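Local coordinates for protein multiheme cytochrome cf (Carboxydothermus ferrireducens DSM 11255, PDB 6QVM) that probably reduces extracellular ferric iron, passing electrons along a chain of eleven c-type hemes held in the S-layer to insoluble substrates, at residues A[412-417]-A[499-504]; A[517-522]-A[657-662]; A[542-547]-A[597-602]. All coordinates share one frame; numbering follows the deposited sequence.

Each of the three contacts is organised round a heme c, but the metal enters them differently. Interaction 1 is buried and joins its segments through iron gripped by two histidines. Interaction 2 is also buried and is the one with real protein-to-protein packing: a side-chain hydrogen bond and van der Waals contacts, with one iron-binding histidine among them. Interaction 3, partly exposed between two loops, pairs methionine with histidine. Interactions 1 and 2 touch directly, Thr502 meeting Glu521 and His501 meeting Lys520 where helices 493-500 and 519-524 follow each other. Interaction 3 is nested in the loop closed by interaction 2, and its Pro543 packs on Asn660 and Thr661.

Interaction 1: residues A[412-417]-A[499-504]; sequences GKHGIS and ECHTGE. With HEC (heme c), chain M.
His414 and His501 approach the same heme iron from opposite faces of the porphyrin, and the metal between them is what joins the two segments. His414 NE2 lies 2.0 Å from FE and His501 NE2 an equal 2.0 Å from FE, with an N-Fe-N angle of about 175°. The two NE2 atoms are therefore only 4.0 Å apart, although neither ring touches the other in the usual packing sense. The imidazole planes are turned steeply, about 73° from each other. With chi1 at -68°, the CG of His414 stands anti to its carbonyl carbon, and this points the NE2 edge of the ring at the iron, with the meso carbon CHA off toward the rim of one ring face. Phe561 meets the same imidazole at an oblique angle.

The packing is tightest here and at Cys500, whose SG is bonded covalently to CAC of the vinyl-derived arm. Cys500 and His501 are the closing residues of a CXXCH heme-binding motif, so the heme is both tethered and ligated by two consecutive residues.

Toward the propionates the fit relaxes, beside the partly exposed Lys413 and Ile416. Lys413 N gives the carboxylate atom O2A a weak hydrogen bond of 3.3 Å, and Ile416 CG1 rests 3.4 Å from O2D of the other propionate. The lysine chain passes beside these carboxylates, but its CE and NZ are not modelled. Thr420 OG1 and Lys562 NZ also hydrogen-bond to the heme.

Two strong nitrogen donors on a tethered heme are characteristic of multiheme cytochromes. They leave iron no open axial position and would probably keep it low-spin at a relatively low potential, consistent with electron transfer rather than ligand binding.

Interaction 2: residues A[517-522]-A[657-662]; sequences HPQKEV and GIHNTA. With HEC (heme c), chain N.
Asn660 ND2 donates to Val522 O over 3.0 Å, with an N-H...O angle of 161°. The acceptor lies in the plane of the Asn660 amide, and the donor sits almost on the continuation of the carbonyl bond. CG of Asn660 stands anti to its backbone N (chi1 -163°), which carries the amide across to helix 519-524. Its OD1 meanwhile accepts from Leu663 N, making Asn660 the N-cap of helix 661-672. One amide thus serves two helices. Beside it, Val522 CG1 lies 3.8 Å from His659 CB and 4.0 Å from Asn660 CB.

His659 is a distal ligand of a bis-histidine c-type heme: its NE2 is 1.9 Å from FE, and His553 binds the same iron. Asp653 OD1 takes the hydrogen bond of His659 ND1 and so fixes the turn of the ring. Gln519, bent at chi2, brings CG to 3.3 Å from His659 CE1 at the ring edge, while its amide sits over the heme methyl CMA, NE2 3.5 Å from CMA, and NE2 hydrogen-bonds to Asp653 O. Cutting Gln519 back to an alanine would probably leave the Asp653 carbonyl without its amide partner and open a gap between the imidazole edge and the heme methyl.

Interaction 3: residues A[542-547]-A[597-602]; sequences NPMGSA and VCHDAV. With HEC (heme c), chain O.
Met544 and His599 face each other through a heme, the thioether on one side of the porphyrin and the imidazole on the other. Met544 SD is 2.2 Å from FE and His599 NE2 is 2.0 Å from FE, and the S-Fe-N angle, about 173°, is close to straight. Seen from the imidazole, the sulfur sits at the ring edge, almost exactly in its plane (89° off the normal), with SD 4.2 Å from NE2. This edge-on placement follows from the shared metal.

The two carbons bonded to the methionine SD lie over different pyrroles: CG comes 3.1 Å from ND and CE 3.1 Å from NA. Chi3, at -95°, turns the terminal methyl out of line with the rest of the chain. On the other side of the heme, Phe604 stacks on His599.

The loop holding Met544 is set by turns. Asn542 OD1 accepts from Met544 N at 2.8 Å, an Asx turn in which the donor lies above the carbonyl plane, and a type I turn spans Asn542 to Gly545. A second type I turn, from Met544 to Ala547, brings Ala547 N to within 3.3 Å of the heme atom CBC. On the histidine side, Cys598 SG is bonded covalently to CAC, and Cys598 and His599 close a CXXCH motif.

A sulfur ligand donates less to ferric iron than a second imidazole would. The Met-His pair, familiar from cytochromes c, would probably give this heme a higher potential than the bis-histidine sites at His414 and His659, and a second heme close to the Met544 side chain is consistent with electron transfer between hemes.

Interaction 1: residues A[412-417]-A[499-504]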
loop_
_atom_site.group_PDB
_atom_site.type_symbol
_atom_site.label_atom_id
_atom_site.label_comp_id
_atom_site.label_asym_id
_atom_site.label_seq_id
_atom_site.Cartn_x
_atom_site.Cartn_y
_atom_site.Cartn_z
ATOM N N GLY A 412 16.506 17.207 -6.356
ATOM C CA GLY A 412 15.773 17.176 -5.105
ATOM C C GLY A 412 16.527 16.352 -4.081
ATOM O O GLY A 412 16.831 15.182 -4.327
ATOM N N LYS A 413 16.855 16.954 -2.936
ATOM C CA LYS A 413 17.870 16.378 -2.065
ATOM C C LYS A 413 17.354 15.234 -1.201
ATOM O O LYS A 413 18.162 14.443 -0.710
ATOM C CB LYS A 413 18.485 17.470 -1.188
ATOM C CG LYS A 413 19.347 18.448 -1.963
ATOM C CD LYS A 413 20.405 19.057 -1.072
ATOM N N HIS A 414 16.040 15.115 -1.006
ATOM C CA HIS A 414 15.521 13.910 -0.368
ATOM C C HIS A 414 15.740 12.670 -1.227
ATOM O O HIS A 414 15.762 11.555 -0.694
ATOM C CB HIS A 414 14.031 14.062 -0.053
ATOM C CG HIS A 414 13.736 15.071 1.015
ATOM N ND1 HIS A 414 13.153 16.293 0.749
ATOM C CD2 HIS A 414 13.942 15.040 2.353
ATOM C CE1 HIS A 414 13.017 16.971 1.877
ATOM N NE2 HIS A 414 13.487 16.233 2.865
ATOM N N GLY A 415 15.907 12.839 -2.539
ATOM C CA GLY A 415 16.095 11.689 -3.404
ATOM C C GLY A 415 17.484 11.091 -3.291
ATOM O O GLY A 415 17.647 9.869 -3.303
ATOM N N ILE A 416 18.504 11.944 -3.211
ATOM C CA ILE A 416 19.887 11.513 -3.132
ATOM C C ILE A 416 20.346 11.311 -1.693
ATOM O O ILE A 416 21.550 11.236 -1.445
ATOM C CB ILE A 416 20.816 12.488 -3.872
ATOM C CG1 ILE A 416 20.911 13.814 -3.124
ATOM C CG2 ILE A 416 20.324 12.737 -5.290
ATOM C CD1 ILE A 416 21.545 14.946 -3.916
ATOM N N SER A 417 19.415 11.234 -0.732
ATOM C CA SER A 417 19.788 11.205 0.679
ATOM C C SER A 417 20.777 10.099 0.984
ATOM O O SER A 417 21.605 10.247 1.882
ATOM C CB SER A 417 18.552 11.042 1.558
ATOM O OG SER A 417 18.154 9.673 1.658
ATOM N N GLU A 499 11.382 15.268 12.793
ATOM C CA GLU A 499 12.028 14.026 13.210
ATOM C C GLU A 499 13.438 13.906 12.642
ATOM O O GLU A 499 14.331 13.368 13.308
ATOM C CB GLU A 499 11.180 12.825 12.788
ATOM C CG GLU A 499 11.828 11.475 13.066
ATOM C CD GLU A 499 11.294 10.373 12.174
ATOM O OE1 GLU A 499 11.749 9.218 12.316
ATOM O OE2 GLU A 499 10.419 10.662 11.329
ATOM N N CYS A 500 13.659 14.400 11.424
ATOM C CA CYS A 500 14.969 14.367 10.791
ATOM C C CYS A 500 15.705 15.695 10.846
ATOM O O CYS A 500 16.931 15.698 10.964
ATOM C CB CYS A 500 14.848 13.940 9.323
ATOM S SG CYS A 500 14.205 12.268 9.025
ATOM N N HIS A 501 14.994 16.816 10.768
ATOM C CA HIS A 501 15.620 18.137 10.757
ATOM C C HIS A 501 15.748 18.707 12.164
ATOM O O HIS A 501 15.358 19.839 12.454
ATOM C CB HIS A 501 14.840 19.067 9.841
ATOM C CG HIS A 501 14.808 18.609 8.419
ATOM N ND1 HIS A 501 15.665 19.100 7.459
ATOM C CD2 HIS A 501 14.046 17.674 7.802
ATOM C CE1 HIS A 501 15.421 18.502 6.306
ATOM N NE2 HIS A 501 14.442 17.634 6.487
ATOM N N THR A 502 16.293 17.893 13.059
ATOM C CA THR A 502 16.601 18.289 14.420
ATOM C C THR A 502 18.109 18.242 14.635
ATOM O O THR A 502 18.810 17.409 14.052
ATOM C CB THR A 502 15.888 17.382 15.432
ATOM O OG1 THR A 502 16.202 17.805 16.764
ATOM C CG2 THR A 502 16.311 15.930 15.244
ATOM N N GLY A 503 18.606 19.162 15.457
ATOM C CA GLY A 503 20.000 19.166 15.852
ATOM C C GLY A 503 20.179 18.382 17.133
ATOM O O GLY A 503 20.969 17.434 17.187
ATOM N N GLU A 504 19.445 18.791 18.170
ATOM C CA GLU A 504 19.266 18.033 19.405
ATOM C C GLU A 504 20.570 17.684 20.114
ATOM O O GLU A 504 21.297 16.778 19.694
ATOM C CB GLU A 504 18.472 16.757 19.124
ATOM C CG GLU A 504 18.329 15.842 20.335
ATOM C CD GLU A 504 17.346 16.349 21.381
ATOM O OE1 GLU A 504 17.038 17.560 21.406
ATOM O OE2 GLU A 504 16.881 15.520 22.190
HETATM FE FE HEC M . 14.056 16.936 4.667
HETATM C CHA HEC M . 16.659 17.837 2.630
HETATM C CHB HEC M . 12.629 20.029 4.215
HETATM C CHC HEC M . 11.174 15.801 6.125
HETATM C CHD HEC M . 15.790 14.238 5.844
HETATM N NA HEC M . 14.561 18.624 3.661
HETATM C C1A HEC M . 15.662 18.771 2.837
HETATM C C2A HEC M . 15.580 20.083 2.229
HETATM C C3A HEC M . 14.472 20.683 2.665
HETATM C C4A HEC M . 13.816 19.782 3.578
HETATM C CMA HEC M . 13.993 22.092 2.274
HETATM C CAA HEC M . 16.581 20.664 1.217
HETATM C CBA HEC M . 15.960 20.287 -0.130
HETATM C CGA HEC M . 16.759 20.801 -1.294
HETATM O O1A HEC M . 17.514 21.797 -1.123
HETATM O O2A HEC M . 16.622 20.208 -2.398
HETATM N NB HEC M . 12.233 17.771 5.117
HETATM C C1B HEC M . 11.822 19.043 4.753
HETATM C C2B HEC M . 10.406 19.155 5.042
HETATM C C3B HEC M . 10.001 17.986 5.587
HETATM C C4B HEC M . 11.148 17.092 5.636
HETATM C CMB HEC M . 9.575 20.442 4.814
HETATM C CAB HEC M . 8.578 17.610 6.072
HETATM C CBB HEC M . 7.559 17.635 4.909
HETATM N NC HEC M . 13.598 15.368 5.847
HETATM C C1C HEC M . 12.314 15.018 6.244
HETATM C C2C HEC M . 12.362 13.678 6.811
HETATM C C3C HEC M . 13.629 13.209 6.661
HETATM C C4C HEC M . 14.430 14.289 6.093
HETATM C CMC HEC M . 11.109 12.895 7.275
HETATM C CAC HEC M . 14.234 11.841 7.105
HETATM C CBC HEC M . 13.500 10.612 6.521
HETATM N ND HEC M . 15.943 16.144 4.274
HETATM C C1D HEC M . 16.458 15.028 4.927
HETATM C C2D HEC M . 17.813 14.815 4.485
HETATM C C3D HEC M . 18.095 15.942 3.467
HETATM C C4D HEC M . 16.872 16.716 3.411
HETATM C CMD HEC M . 18.724 13.674 4.983
HETATM C CAD HEC M . 19.381 16.258 2.659
HETATM C CBD HEC M . 20.128 15.010 2.183
HETATM C CGD HEC M . 21.080 15.367 1.066
HETATM O O1D HEC M . 21.570 16.527 1.017
HETATM O O2D HEC M . 21.357 14.475 0.221
#

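Interaction 2: residues A[517-522]-A[657-662]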
loop_
_atom_site.group_PDB
_atom_site.type_symbol
_atom_site.label_atom_id
_atom_site.label_comp_id
_atom_site.label_asym_id
_atom_site.label_seq_id
_atom_site.Cartn_x
_atom_site.Cartn_y
_atom_site.Cartn_z
ATOM N N HIS A 517 21.758 20.981 11.043
ATOM C CA HIS A 517 20.331 21.057 10.733
ATOM C C HIS A 517 19.495 21.283 11.987
ATOM O O HIS A 517 18.841 20.350 12.478
ATOM C CB HIS A 517 19.866 19.794 9.998
ATOM C CG HIS A 517 20.664 18.572 10.325
ATOM N ND1 HIS A 517 20.438 17.811 11.452
ATOM C CD2 HIS A 517 21.695 17.981 9.676
ATOM C CE1 HIS A 517 21.290 16.802 11.479
ATOM N NE2 HIS A 517 22.065 16.881 10.412
ATOM N N PRO A 518 19.502 22.492 12.540
ATOM C CA PRO A 518 18.782 22.726 13.792
ATOM C C PRO A 518 17.419 23.358 13.564
ATOM O O PRO A 518 16.981 24.193 14.360
ATOM C CB PRO A 518 19.719 23.685 14.529
ATOM C CG PRO A 518 20.286 24.530 13.408
ATOM C CD PRO A 518 20.316 23.660 12.160
ATOM N N GLN A 519 16.759 22.989 12.462
ATOM C CA GLN A 519 15.534 23.678 12.068
ATOM C C GLN A 519 14.436 23.531 13.114
ATOM O O GLN A 519 13.706 24.489 13.388
ATOM C CB GLN A 519 15.056 23.168 10.710
ATOM C CG GLN A 519 15.834 23.733 9.532
ATOM C CD GLN A 519 17.087 22.942 9.220
ATOM O OE1 GLN A 519 17.220 21.788 9.627
ATOM N NE2 GLN A 519 18.015 23.557 8.492
ATOM N N LYS A 520 14.294 22.340 13.702
ATOM C CA LYS A 520 13.314 22.150 14.769
ATOM C C LYS A 520 13.530 23.154 15.895
ATOM O O LYS A 520 12.594 23.829 16.335
ATOM C CB LYS A 520 13.386 20.720 15.309
ATOM C CG LYS A 520 12.553 20.492 16.571
ATOM C CD LYS A 520 12.633 19.054 17.051
ATOM C CE LYS A 520 11.716 18.825 18.242
ATOM N NZ LYS A 520 11.675 17.391 18.641
ATOM N N GLU A 521 14.775 23.282 16.356
ATOM C CA GLU A 521 15.057 24.127 17.510
ATOM C C GLU A 521 14.915 25.608 17.174
ATOM O O GLU A 521 14.411 26.386 17.992
ATOM C CB GLU A 521 16.452 23.826 18.048
ATOM C CG GLU A 521 16.593 22.448 18.701
ATOM C CD GLU A 521 16.687 21.312 17.695
ATOM O OE1 GLU A 521 16.533 20.141 18.098
ATOM O OE2 GLU A 521 16.921 21.591 16.501
ATOM N N VAL A 522 15.372 26.024 15.991
ATOM C CA VAL A 522 15.201 27.417 15.585
ATOM C C VAL A 522 13.723 27.740 15.419
ATOM O O VAL A 522 13.222 28.744 15.939
ATOM C CB VAL A 522 15.981 27.698 14.289
ATOM C CG1 VAL A 522 15.620 29.078 13.732
ATOM C CG2 VAL A 522 17.467 27.586 14.529
ATOM N N GLY A 657 17.302 33.160 8.722
ATOM C CA GLY A 657 16.517 33.625 9.842
ATOM C C GLY A 657 15.015 33.633 9.643
ATOM O O GLY A 657 14.292 34.065 10.548
ATOM N N ILE A 658 14.522 33.162 8.495
ATOM C CA ILE A 658 13.082 33.127 8.263
ATOM C C ILE A 658 12.403 32.137 9.205
ATOM O O ILE A 658 11.279 32.376 9.660
ATOM C CB ILE A 658 12.791 32.804 6.787
ATOM C CG1 ILE A 658 13.291 33.936 5.887
ATOM C CG2 ILE A 658 11.306 32.577 6.568
ATOM C CD1 ILE A 658 12.507 35.221 6.047
ATOM N N HIS A 659 13.065 31.023 9.526
ATOM C CA HIS A 659 12.484 30.037 10.431
ATOM C C HIS A 659 12.120 30.614 11.796
ATOM O O HIS A 659 11.349 29.983 12.528
ATOM C CB HIS A 659 13.448 28.856 10.606
ATOM C CG HIS A 659 13.544 27.972 9.398
ATOM N ND1 HIS A 659 14.487 26.975 9.273
ATOM C CD2 HIS A 659 12.817 27.944 8.256
ATOM C CE1 HIS A 659 14.333 26.366 8.109
ATOM N NE2 HIS A 659 13.325 26.934 7.473
ATOM N N ASN A 660 12.670 31.775 12.163
ATOM C CA ASN A 660 12.324 32.461 13.403
ATOM C C ASN A 660 12.994 33.828 13.423
ATOM O O ASN A 660 14.125 33.958 13.902
ATOM C CB ASN A 660 12.739 31.649 14.635
ATOM C CG ASN A 660 12.031 32.114 15.902
ATOM O OD1 ASN A 660 11.593 33.262 16.001
ATOM N ND2 ASN A 660 11.912 31.222 16.873
ATOM N N THR A 661 12.299 34.851 12.908
ATOM C CA THR A 661 12.918 36.167 12.762
ATOM C C THR A 661 13.347 36.731 14.112
ATOM O O THR A 661 14.390 37.389 14.216
ATOM C CB THR A 661 11.964 37.133 12.059
ATOM O OG1 THR A 661 10.702 37.129 12.741
ATOM C CG2 THR A 661 11.778 36.736 10.607
ATOM N N ALA A 662 12.568 36.467 15.162
ATOM C CA ALA A 662 12.853 37.049 16.470
ATOM C C ALA A 662 13.991 36.325 17.179
ATOM O O ALA A 662 14.848 36.965 17.801
ATOM C CB ALA A 662 11.593 37.039 17.334
HETATM FE FE HEC N . 12.358 26.077 6.050
HETATM C CHA HEC N . 15.273 26.620 4.367
HETATM C CHB HEC N . 13.511 22.901 6.948
HETATM C CHC HEC N . 9.668 25.648 8.064
HETATM C CHD HEC N . 11.004 29.031 4.835
HETATM N NA HEC N . 14.045 24.960 5.725
HETATM C C1A HEC N . 15.128 25.391 4.983
HETATM C C2A HEC N . 16.105 24.320 4.967
HETATM C C3A HEC N . 15.621 23.295 5.670
HETATM C C4A HEC N . 14.321 23.678 6.162
HETATM C CMA HEC N . 16.332 21.946 5.898
HETATM C CAA HEC N . 17.467 24.367 4.253
HETATM C CBA HEC N . 17.173 24.106 2.790
HETATM C CGA HEC N . 18.323 24.588 1.959
HETATM O O1A HEC N . 18.080 25.360 0.997
HETATM O O2A HEC N . 19.480 24.199 2.259
HETATM N NB HEC N . 11.701 24.538 7.258
HETATM C C1B HEC N . 12.372 23.366 7.563
HETATM C C2B HEC N . 11.672 22.711 8.648
HETATM C C3B HEC N . 10.594 23.465 8.954
HETATM C C4B HEC N . 10.599 24.632 8.083
HETATM C CMB HEC N . 12.097 21.355 9.261
HETATM C CAB HEC N . 9.529 23.179 10.043
HETATM C CBB HEC N . 10.160 23.161 11.454
HETATM N NC HEC N . 10.654 27.132 6.349
HETATM C C1C HEC N . 9.672 26.766 7.253
HETATM C C2C HEC N . 8.630 27.774 7.225
HETATM C C3C HEC N . 9.005 28.740 6.362
HETATM C C4C HEC N . 10.278 28.337 5.782
HETATM C CMC HEC N . 7.375 27.762 8.129
HETATM C CAC HEC N . 8.227 30.033 5.988
HETATM C CBC HEC N . 8.076 30.970 7.207
HETATM N ND HEC N . 13.031 27.599 4.790
HETATM C C1D HEC N . 12.292 28.727 4.438
HETATM C C2D HEC N . 13.107 29.550 3.577
HETATM C C3D HEC N . 14.440 28.805 3.419
HETATM C C4D HEC N . 14.306 27.601 4.217
HETATM C CMD HEC N . 12.712 30.894 2.938
HETATM C CAD HEC N . 15.655 29.275 2.588
HETATM C CBD HEC N . 15.916 28.246 1.493
HETATM C CGD HEC N . 16.003 28.918 0.145
HETATM O O1D HEC N . 15.332 28.432 -0.807
HETATM O O2D HEC N . 16.736 29.937 0.020
#

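Interaction 3: residues A[542-547]-A[597-602]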
loop_
_atom_site.group_PDB
_atom_site.type_symbol
_atom_site.label_atom_id
_atom_site.label_comp_id
_atom_site.label_asym_id
_atom_site.label_seq_id
_atom_site.Cartn_x
_atom_site.Cartn_y
_atom_site.Cartn_z
ATOM N N ASN A 542 7.894 32.265 17.834
ATOM C CA ASN A 542 8.197 32.558 16.436
ATOM C C ASN A 542 7.116 33.454 15.835
ATOM O O ASN A 542 5.950 33.049 15.786
ATOM C CB ASN A 542 8.299 31.241 15.667
ATOM C CG ASN A 542 8.669 31.415 14.197
ATOM O OD1 ASN A 542 8.523 32.489 13.607
ATOM N ND2 ASN A 542 9.141 30.329 13.596
ATOM N N PRO A 543 7.455 34.656 15.356
ATOM C CA PRO A 543 6.421 35.540 14.787
ATOM C C PRO A 543 5.681 34.936 13.604
ATOM O O PRO A 543 4.534 35.320 13.350
ATOM C CB PRO A 543 7.214 36.789 14.374
ATOM C CG PRO A 543 8.431 36.756 15.234
ATOM C CD PRO A 543 8.776 35.302 15.379
ATOM N N MET A 544 6.300 34.012 12.870
ATOM C CA MET A 544 5.626 33.289 11.800
ATOM C C MET A 544 5.294 31.861 12.212
ATOM O O MET A 544 5.154 30.986 11.354
ATOM C CB MET A 544 6.471 33.310 10.523
ATOM C CG MET A 544 6.403 34.640 9.788
ATOM S SD MET A 544 7.404 34.740 8.300
ATOM C CE MET A 544 8.891 35.494 8.943
ATOM N N GLY A 545 5.141 31.618 13.515
ATOM C CA GLY A 545 4.912 30.286 14.053
ATOM C C GLY A 545 3.548 29.697 13.750
ATOM O O GLY A 545 3.348 28.500 13.983
ATOM N N SER A 546 2.604 30.499 13.260
ATOM C CA SER A 546 1.349 29.945 12.772
ATOM C C SER A 546 1.518 29.224 11.443
ATOM O O SER A 546 0.568 28.582 10.979
ATOM C CB SER A 546 0.291 31.044 12.634
ATOM O OG SER A 546 -0.173 31.468 13.904
ATOM N N ALA A 547 2.691 29.318 10.824
ATOM C CA ALA A 547 3.002 28.514 9.654
ATOM C C ALA A 547 3.512 27.140 10.072
ATOM O O ALA A 547 4.075 26.961 11.154
ATOM C CB ALA A 547 4.054 29.201 8.783
ATOM N N VAL A 597 -0.117 32.945 1.684
ATOM C CA VAL A 597 -1.193 32.553 2.588
ATOM C C VAL A 597 -1.374 33.614 3.665
ATOM O O VAL A 597 -2.498 33.883 4.105
ATOM C CB VAL A 597 -0.917 31.160 3.188
ATOM C CG1 VAL A 597 -1.770 30.915 4.425
ATOM C CG2 VAL A 597 -1.173 30.079 2.147
ATOM N N CYS A 598 -0.284 34.259 4.080
ATOM C CA CYS A 598 -0.322 35.337 5.057
ATOM C C CYS A 598 0.105 36.674 4.470
ATOM O O CYS A 598 -0.573 37.685 4.668
ATOM C CB CYS A 598 0.570 34.980 6.252
ATOM S SG CYS A 598 0.233 33.344 6.932
ATOM N N HIS A 599 1.219 36.704 3.744
ATOM C CA HIS A 599 1.659 37.930 3.104
ATOM C C HIS A 599 0.813 38.216 1.868
ATOM O O HIS A 599 0.150 37.334 1.317
ATOM C CB HIS A 599 3.138 37.846 2.733
ATOM C CG HIS A 599 4.058 37.778 3.915
ATOM N ND1 HIS A 599 4.531 38.903 4.555
ATOM C CD2 HIS A 599 4.592 36.720 4.570
ATOM C CE1 HIS A 599 5.309 38.543 5.561
ATOM N NE2 HIS A 599 5.371 37.223 5.586
ATOM N N ASP A 600 0.840 39.474 1.438
ATOM C CA ASP A 600 0.043 39.875 0.290
ATOM C C ASP A 600 0.646 39.313 -0.990
ATOM O O ASP A 600 1.867 39.257 -1.151
ATOM C CB ASP A 600 -0.055 41.397 0.205
ATOM C CG ASP A 600 -1.022 41.852 -0.869
ATOM O OD1 ASP A 600 -2.223 41.524 -0.768
ATOM O OD2 ASP A 600 -0.581 42.528 -1.821
ATOM N N ALA A 601 -0.227 38.897 -1.909
ATOM C CA ALA A 601 0.225 38.180 -3.096
ATOM C C ALA A 601 1.044 39.073 -4.019
ATOM O O ALA A 601 2.045 38.630 -4.593
ATOM C CB ALA A 601 -0.975 37.594 -3.834
ATOM N N VAL A 602 0.641 40.329 -4.179
ATOM C CA VAL A 602 1.305 41.237 -5.102
ATOM C C VAL A 602 2.263 42.175 -4.380
ATOM O O VAL A 602 3.366 42.431 -4.863
ATOM C CB VAL A 602 0.260 42.026 -5.916
ATOM C CG1 VAL A 602 0.949 42.973 -6.882
ATOM C CG2 VAL A 602 -0.672 41.081 -6.660
HETATM FE FE HEC O . 6.310 36.142 6.969
HETATM C CHA HEC O . 6.895 38.977 8.816
HETATM C CHB HEC O . 9.183 36.787 5.144
HETATM C CHC HEC O . 5.687 33.378 5.008
HETATM C CHD HEC O . 3.285 35.650 8.582
HETATM N NA HEC O . 7.755 37.609 6.968
HETATM C C1A HEC O . 7.817 38.679 7.838
HETATM C C2A HEC O . 9.017 39.436 7.541
HETATM C C3A HEC O . 9.647 38.824 6.531
HETATM C C4A HEC O . 8.864 37.671 6.145
HETATM C CMA HEC O . 10.973 39.284 5.894
HETATM C CAA HEC O . 9.500 40.709 8.272
HETATM C CBA HEC O . 10.050 40.257 9.623
HETATM C CGA HEC O . 10.667 41.407 10.380
HETATM O O1A HEC O . 10.911 42.486 9.773
HETATM O O2A HEC O . 10.923 41.235 11.601
HETATM N NB HEC O . 7.261 35.246 5.404
HETATM C C1B HEC O . 8.411 35.706 4.779
HETATM C C2B HEC O . 8.697 34.834 3.663
HETATM C C3B HEC O . 7.733 33.892 3.624
HETATM C C4B HEC O . 6.809 34.132 4.715
HETATM C CMB HEC O . 9.904 35.007 2.707
HETATM C CAB HEC O . 7.605 32.749 2.598
HETATM C CBB HEC O . 8.755 31.755 2.832
HETATM N NC HEC O . 4.754 34.804 6.788
HETATM C C1C HEC O . 4.751 33.682 5.978
HETATM C C2C HEC O . 3.649 32.832 6.399
HETATM C C3C HEC O . 2.932 33.511 7.318
HETATM C C4C HEC O . 3.649 34.733 7.619
HETATM C CMC HEC O . 3.192 31.551 5.666
HETATM C CAC HEC O . 1.621 33.088 8.034
HETATM C CBC HEC O . 1.821 31.839 8.915
HETATM N ND HEC O . 5.255 37.145 8.464
HETATM C C1D HEC O . 4.012 36.758 8.961
HETATM C C2D HEC O . 3.595 37.713 9.956
HETATM C C3D HEC O . 4.727 38.750 10.026
HETATM C C4D HEC O . 5.711 38.317 9.065
HETATM C CMD HEC O . 2.284 37.676 10.766
HETATM C CAD HEC O . 4.806 39.995 10.929
HETATM C CBD HEC O . 5.066 39.555 12.366
HETATM C CGD HEC O . 4.764 40.694 13.312
HETATM O O1D HEC O . 5.309 41.813 13.104
HETATM O O2D HEC O . 3.988 40.477 14.285
#